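Local coordinates for hypothetical protein PH1313 (PDB 1VBK) that is of unknown function but, as a THUMP-domain relative of the thiamine-biosynthesis protein ThiI, probably binds RNA and ATP, at residues I71-A82 and G159-G170. Numbering follows the deposited sequence.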
loop_
_atom_site.group_PDB
_atom_site.type_symbol
_atom_site.label_atom_id
_atom_site.label_comp_id
_atom_site.label_asym_id
_atom_site.label_seq_id
_atom_site.Cartn_x
_atom_site.Cartn_y
_atom_site.Cartn_z
ATOM N N ILE A 71 21.325 -7.285 -3.855
ATOM C CA ILE A 71 22.776 -7.280 -4.003
ATOM C C ILE A 71 23.180 -8.262 -5.092
ATOM O O ILE A 71 22.798 -9.438 -5.050
ATOM C CB ILE A 71 23.470 -7.684 -2.678
ATOM C CG1 ILE A 71 23.213 -6.615 -1.612
ATOM C CG2 ILE A 71 24.975 -7.854 -2.899
ATOM C CD1 ILE A 71 23.790 -6.975 -0.240
ATOM N N VAL A 72 23.933 -7.772 -6.074
ATOM C CA VAL A 72 24.400 -8.611 -7.176
ATOM C C VAL A 72 25.685 -9.339 -6.783
ATOM O O VAL A 72 25.823 -10.539 -7.026
ATOM C CB VAL A 72 24.636 -7.778 -8.454
ATOM C CG1 VAL A 72 25.211 -8.661 -9.554
ATOM C CG2 VAL A 72 23.317 -7.164 -8.916
ATOM N N SER A 73 26.629 -8.621 -6.180
ATOM C CA SER A 73 27.868 -9.256 -5.735
ATOM C C SER A 73 28.508 -8.508 -4.575
ATOM O O SER A 73 28.282 -7.310 -4.381
ATOM C CB SER A 73 28.870 -9.416 -6.888
ATOM O OG SER A 73 29.355 -8.176 -7.359
ATOM N N ILE A 74 29.314 -9.239 -3.813
ATOM C CA ILE A 74 29.980 -8.717 -2.630
ATOM C C ILE A 74 31.484 -9.011 -2.659
ATOM O O ILE A 74 31.890 -10.133 -2.952
ATOM C CB ILE A 74 29.374 -9.383 -1.377
ATOM C CG1 ILE A 74 27.855 -9.217 -1.400
ATOM C CG2 ILE A 74 29.963 -8.786 -0.110
ATOM C CD1 ILE A 74 27.136 -10.088 -0.407
ATOM N N SER A 75 32.304 -8.010 -2.338
ATOM C CA SER A 75 33.753 -8.205 -2.323
ATOM C C SER A 75 34.479 -7.637 -1.109
ATOM O O SER A 75 34.582 -6.419 -0.958
ATOM C CB SER A 75 34.411 -7.584 -3.568
ATOM O OG SER A 75 34.129 -8.308 -4.755
ATOM N N PRO A 76 34.974 -8.509 -0.218
ATOM C CA PRO A 76 35.710 -8.002 0.949
ATOM C C PRO A 76 36.917 -7.368 0.257
ATOM O O PRO A 76 37.399 -7.916 -0.731
ATOM C CB PRO A 76 36.113 -9.280 1.686
ATOM C CG PRO A 76 35.037 -10.251 1.308
ATOM C CD PRO A 76 34.823 -9.971 -0.158
ATOM N N ALA A 77 37.412 -6.236 0.738
ATOM C CA ALA A 77 38.537 -5.612 0.060
ATOM C C ALA A 77 39.406 -4.736 0.946
ATOM O O ALA A 77 39.028 -4.395 2.064
ATOM C CB ALA A 77 38.024 -4.783 -1.121
ATOM N N MET A 78 40.577 -4.383 0.421
ATOM C CA MET A 78 41.507 -3.505 1.116
ATOM C C MET A 78 41.425 -2.146 0.443
ATOM O O MET A 78 41.560 -2.044 -0.779
ATOM C CB MET A 78 42.945 -4.015 1.013
ATOM C CG MET A 78 43.238 -5.266 1.814
ATOM S SD MET A 78 44.975 -5.733 1.674
ATOM C CE MET A 78 45.678 -4.952 3.138
ATOM N N GLU A 79 41.196 -1.109 1.240
ATOM C CA GLU A 79 41.120 0.254 0.724
ATOM C C GLU A 79 42.466 0.933 0.951
ATOM O O GLU A 79 43.014 0.879 2.050
ATOM C CB GLU A 79 40.036 1.046 1.454
ATOM C CG GLU A 79 39.996 2.521 1.073
ATOM C CD GLU A 79 39.215 3.352 2.069
ATOM O OE1 GLU A 79 38.048 3.009 2.344
ATOM O OE2 GLU A 79 39.771 4.346 2.577
ATOM N N VAL A 80 42.995 1.568 -0.087
ATOM C CA VAL A 80 44.274 2.263 0.010
ATOM C C VAL A 80 44.254 3.515 -0.865
ATOM O O VAL A 80 43.388 3.667 -1.727
ATOM C CB VAL A 80 45.451 1.369 -0.464
ATOM C CG1 VAL A 80 45.526 0.094 0.376
ATOM C CG2 VAL A 80 45.275 1.015 -1.943
ATOM N N GLU A 81 45.204 4.414 -0.628
ATOM C CA GLU A 81 45.315 5.626 -1.426
ATOM C C GLU A 81 45.558 5.167 -2.859
ATOM O O GLU A 81 46.326 4.233 -3.091
ATOM C CB GLU A 81 46.495 6.470 -0.937
ATOM C CG GLU A 81 46.240 7.169 0.388
ATOM C CD GLU A 81 45.382 8.414 0.230
ATOM O OE1 GLU A 81 45.886 9.413 -0.332
ATOM O OE2 GLU A 81 44.208 8.396 0.658
ATOM N N ALA A 82 44.908 5.817 -3.817
ATOM C CA ALA A 82 45.052 5.432 -5.215
ATOM C C ALA A 82 46.317 5.957 -5.891
ATOM O O ALA A 82 46.287 6.973 -6.582
ATOM C CB ALA A 82 43.821 5.871 -6.001
ATOM N N GLY A 159 39.923 9.027 -5.442
ATOM C CA GLY A 159 41.231 8.934 -4.807
ATOM C C GLY A 159 41.543 7.707 -3.966
ATOM O O GLY A 159 42.621 7.625 -3.366
ATOM N N LYS A 160 40.614 6.759 -3.905
ATOM C CA LYS A 160 40.831 5.539 -3.135
ATOM C C LYS A 160 40.772 4.341 -4.070
ATOM O O LYS A 160 40.000 4.332 -5.029
ATOM C CB LYS A 160 39.749 5.363 -2.063
ATOM C CG LYS A 160 39.633 6.501 -1.055
ATOM C CD LYS A 160 40.865 6.609 -0.179
ATOM C CE LYS A 160 40.680 7.689 0.876
ATOM N NZ LYS A 160 41.900 7.858 1.707
ATOM N N ALA A 161 41.598 3.337 -3.792
ATOM C CA ALA A 161 41.607 2.114 -4.588
ATOM C C ALA A 161 41.123 0.986 -3.679
ATOM O O ALA A 161 41.565 0.867 -2.537
ATOM C CB ALA A 161 43.020 1.809 -5.094
ATOM N N TYR A 162 40.208 0.173 -4.188
ATOM C CA TYR A 162 39.658 -0.951 -3.436
ATOM C C TYR A 162 40.132 -2.206 -4.146
ATOM O O TYR A 162 39.731 -2.479 -5.270
ATOM C CB TYR A 162 38.132 -0.866 -3.434
ATOM C CG TYR A 162 37.626 0.404 -2.789
ATOM C CD1 TYR A 162 37.484 0.497 -1.405
ATOM C CD2 TYR A 162 37.341 1.530 -3.557
ATOM C CE1 TYR A 162 37.070 1.686 -0.799
ATOM C CE2 TYR A 162 36.929 2.730 -2.961
ATOM C CZ TYR A 162 36.798 2.798 -1.584
ATOM O OH TYR A 162 36.406 3.977 -0.988
ATOM N N ILE A 163 40.987 -2.966 -3.474
ATOM C CA ILE A 163 41.567 -4.164 -4.061
ATOM C C ILE A 163 41.032 -5.443 -3.439
ATOM O O ILE A 163 41.011 -5.587 -2.219
ATOM C CB ILE A 163 43.093 -4.094 -3.922
ATOM C CG1 ILE A 163 43.581 -2.779 -4.549
ATOM C CG2 ILE A 163 43.748 -5.300 -4.576
ATOM C CD1 ILE A 163 45.074 -2.564 -4.467
ATOM N N TYR A 164 40.608 -6.378 -4.285
ATOM C CA TYR A 164 40.039 -7.625 -3.799
ATOM C C TYR A 164 40.412 -8.855 -4.632
ATOM O O TYR A 164 40.850 -8.735 -5.775
ATOM C CB TYR A 164 38.510 -7.502 -3.767
ATOM C CG TYR A 164 37.882 -7.289 -5.137
ATOM C CD1 TYR A 164 37.686 -6.006 -5.658
ATOM C CD2 TYR A 164 37.489 -8.379 -5.913
ATOM C CE1 TYR A 164 37.104 -5.824 -6.928
ATOM C CE2 TYR A 164 36.918 -8.211 -7.166
ATOM C CZ TYR A 164 36.725 -6.940 -7.669
ATOM O OH TYR A 164 36.138 -6.808 -8.911
ATOM N N THR A 165 40.234 -10.035 -4.045
ATOM C CA THR A 165 40.487 -11.291 -4.751
ATOM C C THR A 165 39.223 -12.146 -4.715
ATOM O O THR A 165 39.124 -13.142 -5.434
ATOM C CB THR A 165 41.635 -12.111 -4.122
ATOM O OG1 THR A 165 41.380 -12.306 -2.729
ATOM C CG2 THR A 165 42.966 -11.405 -4.312
ATOM N N GLU A 166 38.257 -11.747 -3.886
ATOM C CA GLU A 166 36.997 -12.484 -3.756
ATOM C C GLU A 166 35.785 -11.685 -4.245
ATOM O O GLU A 166 35.644 -10.496 -3.959
ATOM C CB GLU A 166 36.779 -12.905 -2.298
ATOM C CG GLU A 166 35.492 -13.693 -2.059
ATOM C CD GLU A 166 35.421 -14.323 -0.669
ATOM O OE1 GLU A 166 35.431 -13.580 0.338
ATOM O OE2 GLU A 166 35.355 -15.571 -0.587
ATOM N N LYS A 167 34.915 -12.359 -4.984
ATOM C CA LYS A 167 33.709 -11.752 -5.529
ATOM C C LYS A 167 32.589 -12.758 -5.318
ATOM O O LYS A 167 32.425 -13.691 -6.111
ATOM C CB LYS A 167 33.902 -11.472 -7.017
ATOM C CG LYS A 167 32.795 -10.686 -7.676
ATOM C CD LYS A 167 33.228 -10.306 -9.082
ATOM C CE LYS A 167 32.190 -9.472 -9.800
ATOM N NZ LYS A 167 32.657 -9.124 -11.174
ATOM N N ILE A 168 31.836 -12.569 -4.237
ATOM C CA ILE A 168 30.742 -13.461 -3.869
ATOM C C ILE A 168 29.438 -13.074 -4.546
ATOM O O ILE A 168 29.002 -11.927 -4.468
ATOM C CB ILE A 168 30.509 -13.449 -2.341
ATOM C CG1 ILE A 168 31.829 -13.698 -1.608
ATOM C CG2 ILE A 168 29.489 -14.516 -1.959
ATOM C CD1 ILE A 168 31.721 -13.564 -0.099
ATOM N N LYS A 169 28.811 -14.046 -5.197
ATOM C CA LYS A 169 27.553 -13.815 -5.893
ATOM C C LYS A 169 26.403 -13.634 -4.899
ATOM O O LYS A 169 26.207 -14.454 -4.000
ATOM C CB LYS A 169 27.270 -14.995 -6.831
ATOM C CG LYS A 169 26.036 -14.845 -7.713
ATOM C CD LYS A 169 25.892 -16.050 -8.644
ATOM C CE LYS A 169 24.657 -15.935 -9.527
ATOM N NZ LYS A 169 24.513 -17.110 -10.439
ATOM N N GLY A 170 25.658 -12.544 -5.052
ATOM C CA GLY A 170 24.531 -12.292 -4.176
ATOM C C GLY A 170 23.310 -12.980 -4.754
ATOM O O GLY A 170 23.422 -13.732 -5.721
HETATM O O HOH W 1 23.886 -12.076 -8.238
HETATM O O HOH W 2 38.906 -10.131 -1.433
HETATM O O HOH W 3 36.115 4.412 1.651
HETATM O O HOH W 4 42.604 5.100 2.284
#
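Gly159 begins the pairing: its positive phi (74°) suits glycine, and its carbonyl accepts the N-H of Ala82. Next, Lys160 and Glu81 both bend at chi2 (-66° in the lysine), so that their ends meet in a salt bridge, NZ to Glu81 OE2 2.6 Å, nearly along the C-O axis. Glu79 OE2 stays 4.2 Å from Lys160 NZ and reaches it through a water. The small Ala161 fits against Val80 CG2 while its backbone exchanges two hydrogen bonds with Val80.

In the non-hydrogen-bonded pair that follows, Glu79 runs alongside Tyr162, its CG 3.6 Å from Tyr162 CE1; the carboxylate and ring planes stand 77° apart, and a water joins Glu79 OE1 to Tyr162 OH. Branched Ile163, on the helix-covered face, exchanges two backbone hydrogen bonds with Met78. Tyr164 supplies a flat face for Ser75, whose CB makes a CH-pi contact 4.1 Å from the centroid. Beyond Tyr164, across Thr165 and Glu166, the strand is interrupted and the register moves by one residue; a water bridges Pro76 O and Thr165 N. Small Ser75 spans the break, its OG donating to Glu166 O (2.8 Å) on a lone pair. Pairing resumes at Ile168, which exchanges two backbone hydrogen bonds with Ile74, and ends with Gly170 N on Val72 O; lacking a side chain, Gly170 brings CA to 3.5 Å from Ile71 O.

Strand 71-81 thus lies between strand 3-8 and these two short strands, linking the ferredoxin-like and THUMP regions. Arg7 of strand 3-8 hydrogen-bonds Ser73 OG and Ser75 OG and faces the classic bulge at Val72 and Ser73, whereas apolar Ile74 and Ile168 pack on helix 58-65, and Met78, Val80 and Ile163 on helix 84-102.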